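Local coordinates for hypothetical acetyltransferase (Shewanella oneidensis, PDB 1T82), which is of unproven function but adopts a dimeric hotdog fold and is probably a thioesterase or acyltransferase acting on acyl groups, at residues B[68-77]-B[128-136]. Sequence-based numbering, arbitrary orientation.
Sequences IMTLTGWGMV and KVKLEVQLF
The M69 and V133 side chains run alongside one another, pointing opposite ways, with M69 CB 4.0 Å from V133 CG1. From there the selenomethionine runs down to the strand: CG is anti to the carbonyl carbon (chi1 -64°), and a bend at chi3 lays M69 CE over the backbone, 3.2 Å from V133 O. M69 CE also lies 3.7 Å from L135 CB, the two side chains being roughly perpendicular. V133 spreads its two methyls against the M69-G73 turn, V133 CG2 lying 3.7 Å from M69 O and CG1 also facing T72 CG2. At G73 the helix has no side chain, and L131 CD1 rises to 3.3 Å from G73 O; V77 CG2 meets L131 CD1 from the next turn at 3.8 Å. The axes of 68-77 and 128-136 approach to 8.5 Å, their N-to-C directions 135° apart, consistent with the central hotdog helix lying across its curved antiparallel sheet. F145 and V109, on the two neighbouring strands, also touch V133. Cut back to an alanine, V133 would probably leave a gap beside M69 CB and the G73 backbone. With nearly all the touching residues buried, helix and sheet are joined here by apolar packing.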
ATOM      1  N   ILE B  68       5.640  -2.306   1.675  1.00  4.89           N
ATOM      2  CA  ILE B  68       7.067  -2.591   1.691  1.00  5.15           C
ATOM      3  C   ILE B  68       7.706  -2.200   0.359  1.00  5.36           C
ATOM      4  O   ILE B  68       8.831  -1.709   0.330  1.00  4.56           O
ATOM      5  CB  ILE B  68       7.365  -4.089   2.026  1.00  7.98           C
ATOM      6  CG1 ILE B  68       8.873  -4.334   2.054  1.00 10.44           C
ATOM      7  CG2 ILE B  68       6.709  -5.005   1.019  1.00  8.87           C
ATOM      8  CD1 ILE B  68       9.252  -5.676   2.664  1.00 15.64           C
HETATM    9  N   MSE B  69       6.986  -2.395  -0.741  1.00  4.05           N
HETATM   10  CA  MSE B  69       7.537  -2.036  -2.041  1.00  3.53           C
HETATM   11  C   MSE B  69       7.663  -0.525  -2.182  1.00  3.82           C
HETATM   12  O   MSE B  69       8.670  -0.035  -2.678  1.00  4.92           O
HETATM   13  CB  MSE B  69       6.675  -2.621  -3.164  1.00  5.38           C
HETATM   14  CG  MSE B  69       6.685  -4.139  -3.144  1.00  7.35           C
HETATM   15 SE   MSE B  69       5.597  -5.008  -4.476  1.00 14.77          SE
HETATM   16  CE  MSE B  69       6.938  -5.316  -5.834  1.00  7.48           C
ATOM     17  N   THR B  70       6.661   0.221  -1.736  1.00  4.08           N
ATOM     18  CA  THR B  70       6.761   1.663  -1.850  1.00  6.44           C
ATOM     19  C   THR B  70       7.861   2.220  -0.943  1.00  5.57           C
ATOM     20  O   THR B  70       8.535   3.176  -1.314  1.00  7.23           O
ATOM     21  CB  THR B  70       5.425   2.369  -1.553  1.00 10.55           C
ATOM     22  OG1 THR B  70       5.555   3.757  -1.889  1.00 16.18           O
ATOM     23  CG2 THR B  70       5.052   2.231  -0.091  1.00 14.65           C
ATOM     24  N   LEU B  71       8.060   1.628   0.237  1.00  5.58           N
ATOM     25  CA  LEU B  71       9.122   2.107   1.122  1.00  6.34           C
ATOM     26  C   LEU B  71      10.493   1.760   0.548  1.00  7.22           C
ATOM     27  O   LEU B  71      11.467   2.484   0.762  1.00  7.61           O
ATOM     28  CB  LEU B  71       8.983   1.519   2.533  1.00  7.33           C
ATOM     29  CG  LEU B  71       7.937   2.182   3.434  1.00 10.39           C
ATOM     30  CD1 LEU B  71       7.722   1.325   4.666  1.00 14.17           C
ATOM     31  CD2 LEU B  71       8.399   3.586   3.832  1.00 12.43           C
ATOM     32  N   THR B  72      10.574   0.655  -0.188  1.00  6.56           N
ATOM     33  CA  THR B  72      11.837   0.258  -0.794  1.00  6.71           C
ATOM     34  C   THR B  72      12.209   1.265  -1.885  1.00  6.14           C
ATOM     35  O   THR B  72      13.360   1.686  -1.981  1.00  5.01           O
ATOM     36  CB  THR B  72      11.753  -1.177  -1.371  1.00  7.10           C
ATOM     37  OG1 THR B  72      11.588  -2.106  -0.292  1.00  7.70           O
ATOM     38  CG2 THR B  72      13.025  -1.536  -2.134  1.00  8.27           C
ATOM     39  N   GLY B  73      11.223   1.667  -2.684  1.00  6.79           N
ATOM     40  CA  GLY B  73      11.473   2.643  -3.730  1.00  5.85           C
ATOM     41  C   GLY B  73      11.862   3.967  -3.098  1.00  5.46           C
ATOM     42  O   GLY B  73      12.855   4.589  -3.479  1.00  4.90           O
ATOM     43  N   TRP B  74      11.072   4.396  -2.115  1.00  4.58           N
ATOM     44  CA  TRP B  74      11.330   5.641  -1.400  1.00  6.70           C
ATOM     45  C   TRP B  74      12.745   5.585  -0.817  1.00  7.14           C
ATOM     46  O   TRP B  74      13.519   6.540  -0.935  1.00  7.19           O
ATOM     47  CB  TRP B  74      10.307   5.804  -0.266  1.00  8.48           C
ATOM     48  CG  TRP B  74      10.377   7.124   0.454  1.00  9.04           C
ATOM     49  CD1 TRP B  74       9.644   8.244   0.188  1.00 11.13           C
ATOM     50  CD2 TRP B  74      11.226   7.452   1.559  1.00 11.14           C
ATOM     51  NE1 TRP B  74       9.984   9.253   1.063  1.00 13.17           N
ATOM     52  CE2 TRP B  74      10.955   8.792   1.914  1.00 12.16           C
ATOM     53  CE3 TRP B  74      12.194   6.743   2.283  1.00 10.17           C
ATOM     54  CZ2 TRP B  74      11.616   9.440   2.965  1.00 13.29           C
ATOM     55  CZ3 TRP B  74      12.851   7.385   3.328  1.00 11.22           C
ATOM     56  CH2 TRP B  74      12.558   8.722   3.658  1.00 12.84           C
ATOM     57  N   GLY B  75      13.074   4.451  -0.201  1.00  6.68           N
ATOM     58  CA  GLY B  75      14.385   4.273   0.401  1.00  7.67           C
ATOM     59  C   GLY B  75      15.527   4.400  -0.584  1.00  7.01           C
ATOM     60  O   GLY B  75      16.597   4.912  -0.242  1.00  7.10           O
HETATM   61  N   MSE B  76      15.317   3.933  -1.811  1.00  7.70           N
HETATM   62  CA  MSE B  76      16.362   4.034  -2.817  1.00  6.83           C
HETATM   63  C   MSE B  76      16.610   5.497  -3.171  1.00  6.71           C
HETATM   64  O   MSE B  76      17.759   5.917  -3.289  1.00  5.07           O
HETATM   65  CB  MSE B  76      15.993   3.250  -4.080  1.00  9.92           C
HETATM   66  CG  MSE B  76      17.030   3.380  -5.194  1.00 10.73           C
HETATM   67 SE   MSE B  76      18.815   2.858  -4.640  1.00 19.58          SE
HETATM   68  CE  MSE B  76      18.835   1.066  -5.370  1.00 12.06           C
ATOM     69  N   VAL B  77      15.543   6.275  -3.345  1.00  6.93           N
ATOM     70  CA  VAL B  77      15.727   7.684  -3.674  1.00  6.59           C
ATOM     71  C   VAL B  77      16.451   8.368  -2.524  1.00  6.88           C
ATOM     72  O   VAL B  77      17.366   9.166  -2.736  1.00  7.43           O
ATOM     73  CB  VAL B  77      14.389   8.415  -3.904  1.00  4.36           C
ATOM     74  CG1 VAL B  77      14.660   9.866  -4.312  1.00  8.92           C
ATOM     75  CG2 VAL B  77      13.585   7.705  -4.979  1.00  5.39           C
ATOM     76  N   LYS B 128      12.138  14.178 -10.818  1.00 13.43           N
ATOM     77  CA  LYS B 128      11.247  13.030 -10.959  1.00 14.54           C
ATOM     78  C   LYS B 128      12.062  11.747 -11.083  1.00 13.70           C
ATOM     79  O   LYS B 128      13.029  11.690 -11.842  1.00 14.18           O
ATOM     80  CB  LYS B 128      10.360  13.198 -12.196  1.00 16.22           C
ATOM     81  CG  LYS B 128       9.409  14.384 -12.118  1.00 21.42           C
ATOM     82  CD  LYS B 128       8.716  14.627 -13.451  1.00 25.40           C
ATOM     83  CE  LYS B 128       7.840  15.868 -13.396  1.00 27.60           C
ATOM     84  NZ  LYS B 128       7.291  16.226 -14.737  1.00 28.70           N
ATOM     85  N   VAL B 129      11.667  10.718 -10.341  1.00 13.09           N
ATOM     86  CA  VAL B 129      12.376   9.444 -10.372  1.00 12.06           C
ATOM     87  C   VAL B 129      11.410   8.281 -10.565  1.00 11.80           C
ATOM     88  O   VAL B 129      10.554   8.031  -9.717  1.00 11.93           O
ATOM     89  CB  VAL B 129      13.152   9.204  -9.058  1.00 12.00           C
ATOM     90  CG1 VAL B 129      13.980   7.932  -9.169  1.00 13.47           C
ATOM     91  CG2 VAL B 129      14.042  10.398  -8.751  1.00 12.93           C
ATOM     92  N   LYS B 130      11.543   7.580 -11.684  1.00 11.62           N
ATOM     93  CA  LYS B 130      10.683   6.436 -11.959  1.00 12.24           C
ATOM     94  C   LYS B 130      11.444   5.183 -11.540  1.00 11.42           C
ATOM     95  O   LYS B 130      12.521   4.903 -12.065  1.00 12.44           O
ATOM     96  CB  LYS B 130      10.346   6.358 -13.452  1.00 17.22           C
ATOM     97  CG  LYS B 130       8.937   5.849 -13.723  1.00 20.16           C
ATOM     98  CD  LYS B 130       8.802   5.175 -15.087  1.00 22.63           C
ATOM     99  CE  LYS B 130       9.173   6.099 -16.234  1.00 22.46           C
ATOM    100  NZ  LYS B 130       9.001   5.416 -17.554  1.00 19.96           N
ATOM    101  N   LEU B 131      10.891   4.435 -10.589  1.00  7.37           N
ATOM    102  CA  LEU B 131      11.541   3.224 -10.117  1.00  6.10           C
ATOM    103  C   LEU B 131      10.684   1.982 -10.274  1.00  6.27           C
ATOM    104  O   LEU B 131       9.453   2.039 -10.237  1.00  8.87           O
ATOM    105  CB  LEU B 131      11.924   3.358  -8.640  1.00  7.15           C
ATOM    106  CG  LEU B 131      12.941   4.427  -8.252  1.00  6.31           C
ATOM    107  CD1 LEU B 131      13.174   4.388  -6.746  1.00  6.22           C
ATOM    108  CD2 LEU B 131      14.248   4.177  -8.991  1.00  6.01           C
ATOM    109  N   GLU B 132      11.356   0.853 -10.445  1.00  5.10           N
ATOM    110  CA  GLU B 132      10.683  -0.425 -10.574  1.00  6.56           C
ATOM    111  C   GLU B 132      11.106  -1.262  -9.380  1.00  6.86           C
ATOM    112  O   GLU B 132      12.296  -1.429  -9.129  1.00  7.86           O
ATOM    113  CB  GLU B 132      11.111  -1.122 -11.858  1.00  7.46           C
ATOM    114  CG  GLU B 132      10.432  -2.448 -12.085  1.00  9.77           C
ATOM    115  CD  GLU B 132      10.821  -3.060 -13.411  1.00 11.78           C
ATOM    116  OE1 GLU B 132      11.975  -3.521 -13.534  1.00 10.52           O
ATOM    117  OE2 GLU B 132       9.977  -3.057 -14.329  1.00 11.00           O
ATOM    118  N   VAL B 133      10.133  -1.780  -8.640  1.00  6.08           N
ATOM    119  CA  VAL B 133      10.432  -2.605  -7.482  1.00  6.00           C
ATOM    120  C   VAL B 133       9.845  -3.986  -7.722  1.00  6.63           C
ATOM    121  O   VAL B 133       8.732  -4.108  -8.229  1.00  6.90           O
ATOM    122  CB  VAL B 133       9.813  -2.013  -6.194  1.00  6.25           C
ATOM    123  CG1 VAL B 133      10.193  -2.872  -4.996  1.00  6.60           C
ATOM    124  CG2 VAL B 133      10.284  -0.579  -5.990  1.00  6.64           C
ATOM    125  N   GLN B 134      10.600  -5.029  -7.381  1.00  6.69           N
ATOM    126  CA  GLN B 134      10.118  -6.394  -7.559  1.00  6.44           C
ATOM    127  C   GLN B 134      10.159  -7.133  -6.233  1.00  6.02           C
ATOM    128  O   GLN B 134      11.070  -6.936  -5.437  1.00  7.08           O
ATOM    129  CB  GLN B 134      10.974  -7.145  -8.577  1.00  9.68           C
ATOM    130  CG  GLN B 134      10.904  -6.583  -9.982  1.00 12.62           C
ATOM    131  CD  GLN B 134      11.563  -7.500 -10.989  1.00 14.89           C
ATOM    132  OE1 GLN B 134      12.740  -7.834 -10.864  1.00 17.71           O
ATOM    133  NE2 GLN B 134      10.806  -7.907 -11.995  1.00 17.60           N
ATOM    134  N   LEU B 135       9.167  -7.984  -5.996  1.00  5.94           N
ATOM    135  CA  LEU B 135       9.119  -8.748  -4.760  1.00  5.78           C
ATOM    136  C   LEU B 135       9.212 -10.234  -5.070  1.00  6.80           C
ATOM    137  O   LEU B 135       8.435 -10.767  -5.864  1.00  8.19           O
ATOM    138  CB  LEU B 135       7.826  -8.431  -3.997  1.00  6.21           C
ATOM    139  CG  LEU B 135       7.636  -9.087  -2.624  1.00  6.54           C
ATOM    140  CD1 LEU B 135       6.779  -8.183  -1.742  1.00  8.89           C
ATOM    141  CD2 LEU B 135       6.998 -10.457  -2.782  1.00  8.28           C
ATOM    142  N   PHE B 136      10.182 -10.891  -4.446  1.00  9.20           N
ATOM    143  CA  PHE B 136      10.403 -12.317  -4.641  1.00 10.52           C
ATOM    144  C   PHE B 136      10.217 -13.087  -3.340  1.00 11.13           C
ATOM    145  O   PHE B 136      10.449 -12.555  -2.254  1.00 11.43           O
ATOM    146  CB  PHE B 136      11.828 -12.580  -5.143  1.00 10.36           C
ATOM    147  CG  PHE B 136      12.170 -11.864  -6.418  1.00 12.74           C
ATOM    148  CD1 PHE B 136      12.599 -10.540  -6.399  1.00 13.72           C
ATOM    149  CD2 PHE B 136      12.057 -12.515  -7.643  1.00 13.95           C
ATOM    150  CE1 PHE B 136      12.909  -9.875  -7.581  1.00 15.52           C
ATOM    151  CE2 PHE B 136      12.365 -11.856  -8.833  1.00 14.65           C
ATOM    152  CZ  PHE B 136      12.790 -10.534  -8.800  1.00 14.12           C
TER